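Local coordinates for protein DspB (Aggregatibacter actinomycetemcomitans, PDB 1YHT) that probably hydrolyses beta-linked N-acetylglucosamine residues as a family 20 glycoside hydrolase, releasing bacteria from biofilms, at residues 279-288 with 336-346. Numbering follows the deposited sequence.
Sequences IVPKASPTFS and ALKDETIQKNT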
ATOM      1  N   ILE A 279       5.455   6.430   9.121  1.00 10.43           N
ATOM      2  CA  ILE A 279       6.607   7.312   9.197  1.00 10.73           C
ATOM      3  C   ILE A 279       6.859   7.866   7.793  1.00 10.30           C
ATOM      4  O   ILE A 279       6.773   7.129   6.786  1.00 10.57           O
ATOM      5  CB  ILE A 279       7.866   6.618   9.877  1.00 10.20           C
ATOM      6  CG1 ILE A 279       9.001   7.630  10.031  1.00 12.21           C
ATOM      7  CG2 ILE A 279       8.332   5.404   9.075  1.00 10.75           C
ATOM      8  CD1 ILE A 279      10.016   7.242  11.124  1.00 13.08           C
ATOM      9  N   VAL A 280       7.194   9.158   7.727  1.00  9.62           N
ATOM     10  CA  VAL A 280       7.481   9.857   6.491  1.00 10.57           C
ATOM     11  C   VAL A 280       8.909  10.434   6.574  1.00 11.53           C
ATOM     12  O   VAL A 280       9.136  11.602   6.950  1.00 11.08           O
ATOM     13  CB  VAL A 280       6.396  10.958   6.182  1.00 12.00           C
ATOM     14  CG1 VAL A 280       6.494  11.440   4.752  1.00 11.17           C
ATOM     15  CG2 VAL A 280       4.944  10.395   6.459  1.00 11.52           C
ATOM     16  N   PRO A 281       9.892   9.606   6.246  1.00 11.51           N
ATOM     17  CA  PRO A 281      11.248  10.096   6.417  1.00 12.59           C
ATOM     18  C   PRO A 281      11.569  11.350   5.615  1.00 13.02           C
ATOM     19  O   PRO A 281      11.189  11.512   4.440  1.00 11.41           O
ATOM     20  CB  PRO A 281      12.113   8.907   5.983  1.00 11.95           C
ATOM     21  CG  PRO A 281      11.215   7.728   6.217  1.00 11.88           C
ATOM     22  CD  PRO A 281       9.880   8.214   5.782  1.00 11.21           C
ATOM     23  N   LYS A 282      12.270  12.239   6.311  1.00 15.05           N
ATOM     24  CA  LYS A 282      12.715  13.495   5.750  1.00 16.31           C
ATOM     25  C   LYS A 282      14.075  13.820   6.350  1.00 17.03           C
ATOM     26  O   LYS A 282      14.245  13.802   7.565  1.00 16.24           O
ATOM     27  CB  LYS A 282      11.681  14.576   6.059  1.00 16.69           C
ATOM     28  CG  LYS A 282      11.996  15.937   5.477  1.00 18.56           C
ATOM     29  CD  LYS A 282      10.794  16.873   5.644  1.00 19.40           C
ATOM     30  CE  LYS A 282      11.211  18.312   5.600  1.00 23.34           C
ATOM     31  NZ  LYS A 282      11.660  18.709   4.269  1.00 24.83           N
ATOM     32  N   ALA A 283      15.049  14.096   5.484  1.00 18.48           N
ATOM     33  CA  ALA A 283      16.373  14.490   5.933  1.00 19.42           C
ATOM     34  C   ALA A 283      16.264  15.805   6.727  1.00 20.40           C
ATOM     35  O   ALA A 283      15.561  16.716   6.333  1.00 20.25           O
ATOM     36  CB  ALA A 283      17.297  14.666   4.759  1.00 19.71           C
ATOM     37  N   SER A 284      16.984  15.872   7.843  1.00 21.33           N
ATOM     38  CA  SER A 284      16.969  17.012   8.742  1.00 21.59           C
ATOM     39  C   SER A 284      18.006  16.728   9.794  1.00 22.84           C
ATOM     40  O   SER A 284      18.430  15.574   9.948  1.00 21.75           O
ATOM     41  CB  SER A 284      15.634  17.182   9.458  1.00 22.18           C
ATOM     42  OG  SER A 284      15.542  16.345  10.605  1.00 21.13           O
ATOM     43  N   PRO A 285      18.413  17.782  10.542  1.00 24.66           N
ATOM     44  CA  PRO A 285      19.314  17.584  11.687  1.00 25.17           C
ATOM     45  C   PRO A 285      18.813  16.570  12.730  1.00 25.26           C
ATOM     46  O   PRO A 285      19.636  16.004  13.444  1.00 25.97           O
ATOM     47  CB  PRO A 285      19.394  18.980  12.331  1.00 25.72           C
ATOM     48  CG  PRO A 285      19.041  19.940  11.224  1.00 26.58           C
ATOM     49  CD  PRO A 285      18.048  19.202  10.340  1.00 25.12           C
ATOM     50  N   THR A 286      17.498  16.355  12.848  1.00 24.59           N
ATOM     51  CA  THR A 286      16.981  15.447  13.915  1.00 24.38           C
ATOM     52  C   THR A 286      16.353  14.133  13.397  1.00 23.23           C
ATOM     53  O   THR A 286      15.601  13.473  14.126  1.00 23.42           O
ATOM     54  CB  THR A 286      15.920  16.128  14.805  1.00 24.00           C
ATOM     55  OG1 THR A 286      14.808  16.528  13.996  1.00 23.83           O
ATOM     56  CG2 THR A 286      16.513  17.345  15.554  1.00 27.41           C
ATOM     57  N   PHE A 287      16.643  13.757  12.156  1.00 22.42           N
ATOM     58  CA  PHE A 287      15.924  12.623  11.541  1.00 21.27           C
ATOM     59  C   PHE A 287      16.161  11.338  12.324  1.00 20.66           C
ATOM     60  O   PHE A 287      15.249  10.627  12.687  1.00 19.06           O
ATOM     61  CB  PHE A 287      16.320  12.443  10.080  1.00 21.16           C
ATOM     62  CG  PHE A 287      15.897  11.144   9.521  1.00 18.73           C
ATOM     63  CD1 PHE A 287      14.551  10.841   9.403  1.00 18.18           C
ATOM     64  CD2 PHE A 287      16.838  10.186   9.170  1.00 20.14           C
ATOM     65  CE1 PHE A 287      14.140   9.612   8.912  1.00 19.56           C
ATOM     66  CE2 PHE A 287      16.433   8.946   8.664  1.00 17.44           C
ATOM     67  CZ  PHE A 287      15.109   8.658   8.534  1.00 18.30           C
ATOM     68  N   SER A 288      17.421  11.074  12.598  1.00 21.27           N
ATOM     69  CA  SER A 288      17.818   9.866  13.278  1.00 21.70           C
ATOM     70  C   SER A 288      17.325   9.804  14.752  1.00 21.47           C
ATOM     71  O   SER A 288      16.850   8.761  15.221  1.00 21.24           O
ATOM     72  CB  SER A 288      19.327   9.729  13.106  1.00 21.96           C
ATOM     73  OG  SER A 288      19.824   8.704  13.921  1.00 27.76           O
ATOM     74  N   ALA A 336      16.207  13.699  -0.036  1.00 13.46           N
ATOM     75  CA  ALA A 336      17.606  13.878   0.314  1.00 14.01           C
ATOM     76  C   ALA A 336      18.149  12.747   1.170  1.00 13.94           C
ATOM     77  O   ALA A 336      19.272  12.818   1.647  1.00 14.62           O
ATOM     78  CB  ALA A 336      17.785  15.223   1.027  1.00 14.90           C
ATOM     79  N   LEU A 337      17.381  11.673   1.358  1.00 13.54           N
ATOM     80  CA  LEU A 337      17.867  10.533   2.121  1.00 12.92           C
ATOM     81  C   LEU A 337      18.124   9.338   1.225  1.00 13.81           C
ATOM     82  O   LEU A 337      17.350   9.070   0.283  1.00 13.32           O
ATOM     83  CB  LEU A 337      16.847  10.107   3.173  1.00 13.10           C
ATOM     84  CG  LEU A 337      16.544  10.959   4.401  1.00 11.65           C
ATOM     85  CD1 LEU A 337      15.284  10.400   5.049  1.00 12.07           C
ATOM     86  CD2 LEU A 337      17.714  10.888   5.349  1.00 12.04           C
ATOM     87  N   LYS A 338      19.183   8.594   1.543  1.00 12.53           N
ATOM     88  CA  LYS A 338      19.442   7.341   0.887  1.00 13.48           C
ATOM     89  C   LYS A 338      18.618   6.197   1.460  1.00 13.22           C
ATOM     90  O   LYS A 338      18.300   6.163   2.650  1.00 12.55           O
ATOM     91  CB  LYS A 338      20.905   6.962   1.022  1.00 14.40           C
ATOM     92  CG  LYS A 338      21.811   7.934   0.275  1.00 18.45           C
ATOM     93  CD  LYS A 338      21.621   7.766  -1.247  1.00 22.40           C
ATOM     94  CE  LYS A 338      22.808   8.359  -2.022  1.00 24.12           C
ATOM     95  NZ  LYS A 338      22.552   9.771  -2.423  1.00 28.04           N
ATOM     96  N   ASP A 339      18.300   5.260   0.577  1.00 11.55           N
ATOM     97  CA  ASP A 339      17.544   4.082   0.929  1.00 12.35           C
ATOM     98  C   ASP A 339      18.136   3.395   2.177  1.00 12.11           C
ATOM     99  O   ASP A 339      17.435   3.139   3.140  1.00 11.86           O
ATOM    100  CB  ASP A 339      17.374   3.142  -0.313  1.00 11.47           C
ATOM    101  CG  ASP A 339      18.666   2.724  -0.957  1.00 12.86           C
ATOM    102  OD1 ASP A 339      19.756   3.127  -0.491  1.00  9.53           O
ATOM    103  OD2 ASP A 339      18.584   1.963  -1.977  1.00 11.08           O
ATOM    104  N   GLU A 340      19.438   3.154   2.180  1.00 11.99           N
ATOM    105  CA  GLU A 340      20.075   2.517   3.332  1.00 13.19           C
ATOM    106  C   GLU A 340      19.968   3.337   4.628  1.00 12.09           C
ATOM    107  O   GLU A 340      19.780   2.776   5.688  1.00 12.17           O
ATOM    108  CB  GLU A 340      21.531   2.154   2.989  1.00 14.14           C
ATOM    109  CG  GLU A 340      22.320   1.604   4.146  1.00 18.58           C
ATOM    110  CD  GLU A 340      21.810   0.284   4.734  1.00 24.98           C
ATOM    111  OE1 GLU A 340      20.864  -0.363   4.197  1.00 26.82           O
ATOM    112  OE2 GLU A 340      22.392  -0.119   5.784  1.00 31.38           O
ATOM    113  N   THR A 341      20.030   4.664   4.553  1.00 11.84           N
ATOM    114  CA  THR A 341      19.855   5.511   5.760  1.00 11.75           C
ATOM    115  C   THR A 341      18.443   5.330   6.312  1.00 11.87           C
ATOM    116  O   THR A 341      18.228   5.211   7.548  1.00 10.97           O
ATOM    117  CB  THR A 341      20.087   6.973   5.422  1.00 12.36           C
ATOM    118  OG1 THR A 341      21.408   7.118   4.932  1.00 15.64           O
ATOM    119  CG2 THR A 341      19.879   7.922   6.609  1.00 13.68           C
ATOM    120  N   ILE A 342      17.470   5.307   5.407  1.00 10.75           N
ATOM    121  CA  ILE A 342      16.079   5.097   5.828  1.00 10.24           C
ATOM    122  C   ILE A 342      15.912   3.743   6.524  1.00 10.20           C
ATOM    123  O   ILE A 342      15.285   3.613   7.606  1.00 10.47           O
ATOM    124  CB  ILE A 342      15.108   5.175   4.638  1.00  9.63           C
ATOM    125  CG1 ILE A 342      15.080   6.599   4.085  1.00 10.37           C
ATOM    126  CG2 ILE A 342      13.675   4.698   5.095  1.00  8.90           C
ATOM    127  CD1 ILE A 342      14.555   6.684   2.662  1.00  9.59           C
ATOM    128  N   GLN A 343      16.427   2.708   5.880  1.00 10.79           N
ATOM    129  CA  GLN A 343      16.341   1.381   6.437  1.00 10.74           C
ATOM    130  C   GLN A 343      17.006   1.290   7.821  1.00 11.68           C
ATOM    131  O   GLN A 343      16.398   0.780   8.768  1.00 12.36           O
ATOM    132  CB  GLN A 343      16.969   0.400   5.469  1.00 11.09           C
ATOM    133  CG  GLN A 343      16.789  -1.074   5.816  1.00 11.60           C
ATOM    134  CD  GLN A 343      17.878  -1.628   6.744  1.00 15.02           C
ATOM    135  OE1 GLN A 343      19.053  -1.333   6.600  1.00 14.88           O
ATOM    136  NE2 GLN A 343      17.463  -2.419   7.700  1.00 10.92           N
ATOM    137  N   LYS A 344      18.244   1.757   7.946  1.00 11.53           N
ATOM    138  CA  LYS A 344      18.945   1.626   9.236  1.00 12.52           C
ATOM    139  C   LYS A 344      18.243   2.398  10.350  1.00 12.48           C
ATOM    140  O   LYS A 344      18.156   1.920  11.474  1.00 12.35           O
ATOM    141  CB  LYS A 344      20.417   2.038   9.132  1.00 13.09           C
ATOM    142  CG  LYS A 344      20.638   3.486   8.799  1.00 17.81           C
ATOM    143  CD  LYS A 344      22.189   3.897   8.823  1.00 24.21           C
ATOM    144  CE  LYS A 344      22.970   3.534   7.537  1.00 28.67           C
ATOM    145  NZ  LYS A 344      23.051   4.662   6.446  1.00 30.79           N
ATOM    146  N   ASN A 345      17.720   3.579  10.021  1.00 12.38           N
ATOM    147  CA  ASN A 345      17.061   4.413  11.034  1.00 12.99           C
ATOM    148  C   ASN A 345      15.650   3.983  11.436  1.00 12.35           C
ATOM    149  O   ASN A 345      15.169   4.396  12.505  1.00 12.78           O
ATOM    150  CB  ASN A 345      17.111   5.875  10.649  1.00 11.49           C
ATOM    151  CG  ASN A 345      18.493   6.483  10.903  1.00 15.72           C
ATOM    152  OD1 ASN A 345      18.807   6.862  12.037  1.00 21.04           O
ATOM    153  ND2 ASN A 345      19.325   6.555   9.857  1.00 11.00           N
ATOM    154  N   THR A 346      14.972   3.208  10.589  1.00 11.52           N
ATOM    155  CA  THR A 346      13.595   2.763  10.904  1.00 10.65           C
ATOM    156  C   THR A 346      13.557   1.367  11.504  1.00 10.55           C
ATOM    157  O   THR A 346      12.503   0.873  11.861  1.00 10.59           O
ATOM    158  CB  THR A 346      12.660   2.808   9.649  1.00 11.04           C
ATOM    159  OG1 THR A 346      13.256   2.105   8.560  1.00  9.24           O
ATOM    160  CG2 THR A 346      12.433   4.273   9.223  1.00  9.09           C
TER
HETATM  161  O   HOH W   1      14.524  14.408   2.481  1.00 10.40           O
HETATM  162  O   HOH W   2      17.560   6.411  14.558  1.00 14.49           O
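L337 lays its CD1 methyl over one face of the F287 ring, a CH-pi contact with CD1 4.0 Å from the ring centroid and displaced toward the rim. The same methyl meets CB of P281 at 3.6 Å, while CG and CD2 of L337 rest against A283, so the leucine packs against P281, A283 and F287 together. With CG of F287 anti to the backbone N (chi1 166°), the ring is turned toward helix 339-358, where its CE2 lies 3.7 Å from CB of N345. In the TIM barrel of this family 20 enzyme, the contact joins the start of helix 287-301 to helix 339-358, which follows barrel strand 324-329; I329 of that strand touches both P281 and I342. The amide of N345 is held at both ends: ND2 donates to T341 O, one turn back in its own helix, at 2.9 Å and 163°, and OD1 accepts from S288 OG at 2.8 Å. A water also donates to N345 OD1, at 2.8 Å. At the other end, another water accepts from the backbone N atoms of A283 and A336, and A283 CB lies 3.8 Å from A336 CB.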